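Long-range contact in type IV pilus secretin PilQ family protein (Vibrio cholerae, PDB 6W6M), which probably forms the outer-membrane channel through which the type IV competence pilus passes during natural transformation: residues S481-R486 with T503-T508. Numbering follows the deposited sequence.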
loop_
_atom_site.group_PDB
_atom_site.type_symbol
_atom_site.label_atom_id
_atom_site.label_comp_id
_atom_site.label_asym_id
_atom_site.label_seq_id
_atom_site.Cartn_x
_atom_site.Cartn_y
_atom_site.Cartn_z
ATOM N N SER A 481 18.446 -36.841 -18.575
ATOM C CA SER A 481 17.247 -36.190 -19.165
ATOM C C SER A 481 17.417 -36.086 -20.683
ATOM O O SER A 481 18.427 -35.518 -21.121
ATOM C CB SER A 481 17.017 -34.836 -18.552
ATOM O OG SER A 481 15.759 -34.786 -17.901
ATOM N N VAL A 482 16.461 -36.615 -21.448
ATOM C CA VAL A 482 16.522 -36.506 -22.941
ATOM C C VAL A 482 15.173 -36.000 -23.469
ATOM O O VAL A 482 14.162 -36.666 -23.193
ATOM C CB VAL A 482 16.868 -37.868 -23.572
ATOM C CG1 VAL A 482 16.919 -37.800 -25.089
ATOM C CG2 VAL A 482 18.155 -38.449 -23.013
ATOM N N THR A 483 15.143 -34.867 -24.189
ATOM C CA THR A 483 13.874 -34.341 -24.682
ATOM C C THR A 483 13.951 -34.029 -26.167
ATOM O O THR A 483 15.027 -33.825 -26.724
ATOM C CB THR A 483 13.418 -33.060 -23.947
ATOM O OG1 THR A 483 14.005 -31.908 -24.556
ATOM C CG2 THR A 483 13.792 -33.081 -22.487
ATOM N N GLN A 484 12.775 -33.953 -26.787
ATOM C CA GLN A 484 12.643 -33.550 -28.184
ATOM C C GLN A 484 11.317 -32.826 -28.382
ATOM O O GLN A 484 10.308 -33.472 -28.653
ATOM C CB GLN A 484 12.721 -34.758 -29.092
ATOM C CG GLN A 484 12.853 -34.404 -30.530
ATOM C CD GLN A 484 12.863 -35.605 -31.410
ATOM O OE1 GLN A 484 13.446 -35.587 -32.480
ATOM N NE2 GLN A 484 12.215 -36.663 -30.967
ATOM N N ASP A 485 11.318 -31.501 -28.298
ATOM C CA ASP A 485 10.108 -30.694 -28.419
ATOM C C ASP A 485 10.123 -29.885 -29.709
ATOM O O ASP A 485 11.165 -29.651 -30.311
ATOM C CB ASP A 485 9.951 -29.750 -27.232
ATOM C CG ASP A 485 10.245 -30.411 -25.920
ATOM O OD1 ASP A 485 9.911 -31.596 -25.750
ATOM O OD2 ASP A 485 10.821 -29.740 -25.045
ATOM N N ARG A 486 8.936 -29.440 -30.103
ATOM C CA ARG A 486 8.747 -28.643 -31.305
ATOM C C ARG A 486 7.712 -27.567 -31.051
ATOM O O ARG A 486 7.047 -27.559 -30.023
ATOM C CB ARG A 486 8.244 -29.520 -32.444
ATOM C CG ARG A 486 9.233 -30.542 -32.966
ATOM C CD ARG A 486 8.549 -31.453 -33.970
ATOM N NE ARG A 486 7.490 -32.235 -33.340
ATOM C CZ ARG A 486 6.725 -33.115 -33.976
ATOM N NH1 ARG A 486 6.892 -33.327 -35.275
ATOM N NH2 ARG A 486 5.789 -33.780 -33.314
ATOM N N THR A 503 5.690 -32.107 -27.175
ATOM C CA THR A 503 6.817 -32.592 -26.386
ATOM C C THR A 503 6.949 -34.110 -26.412
ATOM O O THR A 503 5.986 -34.832 -26.655
ATOM C CB THR A 503 6.707 -32.124 -24.911
ATOM O OG1 THR A 503 5.490 -32.600 -24.328
ATOM C CG2 THR A 503 6.729 -30.618 -24.821
ATOM N N GLN A 504 8.177 -34.577 -26.172
ATOM C CA GLN A 504 8.512 -35.951 -25.802
ATOM C C GLN A 504 9.633 -35.882 -24.786
ATOM O O GLN A 504 10.644 -35.236 -25.045
ATOM C CB GLN A 504 8.981 -36.783 -26.986
ATOM C CG GLN A 504 7.950 -37.055 -28.007
ATOM C CD GLN A 504 8.505 -37.817 -29.174
ATOM O OE1 GLN A 504 9.691 -37.757 -29.452
ATOM N NE2 GLN A 504 7.648 -38.541 -29.866
ATOM N N ARG A 505 9.470 -36.531 -23.642
ATOM C CA ARG A 505 10.420 -36.374 -22.554
ATOM C C ARG A 505 10.615 -37.688 -21.825
ATOM O O ARG A 505 9.689 -38.476 -21.666
ATOM C CB ARG A 505 9.961 -35.305 -21.562
ATOM C CG ARG A 505 10.095 -33.916 -22.083
ATOM C CD ARG A 505 9.398 -32.898 -21.230
ATOM N NE ARG A 505 9.461 -31.591 -21.873
ATOM C CZ ARG A 505 8.806 -30.511 -21.467
ATOM N NH1 ARG A 505 8.021 -30.566 -20.405
ATOM N NH2 ARG A 505 8.929 -29.375 -22.133
ATOM N N ILE A 506 11.837 -37.902 -21.354
ATOM C CA ILE A 506 12.132 -39.031 -20.488
ATOM C C ILE A 506 13.245 -38.624 -19.536
ATOM O O ILE A 506 14.230 -37.996 -19.933
ATOM C CB ILE A 506 12.476 -40.296 -21.308
ATOM C CG1 ILE A 506 12.635 -41.499 -20.392
ATOM C CG2 ILE A 506 13.711 -40.107 -22.146
ATOM C CD1 ILE A 506 12.662 -42.778 -21.114
ATOM N N GLY A 507 13.057 -38.959 -18.270
ATOM C CA GLY A 507 14.028 -38.685 -17.235
ATOM C C GLY A 507 14.190 -39.852 -16.288
ATOM O O GLY A 507 13.201 -40.367 -15.777
ATOM N N THR A 508 15.423 -40.282 -16.040
ATOM C CA THR A 508 15.638 -41.507 -15.279
ATOM C C THR A 508 16.991 -41.485 -14.587
ATOM O O THR A 508 17.784 -40.553 -14.730
ATOM C CB THR A 508 15.578 -42.766 -16.164
ATOM O OG1 THR A 508 16.566 -42.705 -17.199
ATOM C CG2 THR A 508 14.228 -42.937 -16.777
#
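Thr483 lays its methyl CG2 against the aliphatic stem of Arg505, 3.8 Å from Arg505 CG, the two side chains running alongside each other from a non-hydrogen-bonded pair. From there the extended arginine chain carries its guanidinium past Asp485, whose OD2 stands at the edge, in plane, 3.5 Å from Arg505 NH2, in a long, weak salt bridge with the two planes 66° apart. Asp485 CG is turned back beside its own backbone N (chi1 -44°), which brings OD1 over Thr503, 3.4 Å from Thr503 CB, and lets it accept a weak bond from Gln504 N. Thr503 CG2 in turn covers one guanidinium face near its rim. The arginine is shared between two carboxylates: its stronger partner is Glu441 of the second subunit, which pairs with NH1, and Asp485 holds NH2 more loosely.

On the other face, Val482 CB meets Ile506 CG2 at 4.1 Å, and Gln484 and Gln504 point the same way with their amides 48° apart. The Gln484 NE2 to Gln504 OE1 bond is weak and bent (3.1 Å), while Gln504 NE2 is bound by Gln438 of the second subunit. This face lies against Ile327, Leu560 and Ile562 of strands 320-347 and 549-568. Backbone bonds hold the register: Val482 N to Ile506 O at 3.0 Å, the return bond from Ile506 N to Val482 O, and Gln484 N to Gln504 O.

The principle illustrated is sheet continuation: this antiparallel beta hairpin pairs onward with the second subunit, consistent with the inner, gate-forming layer of the double-walled secretin barrel.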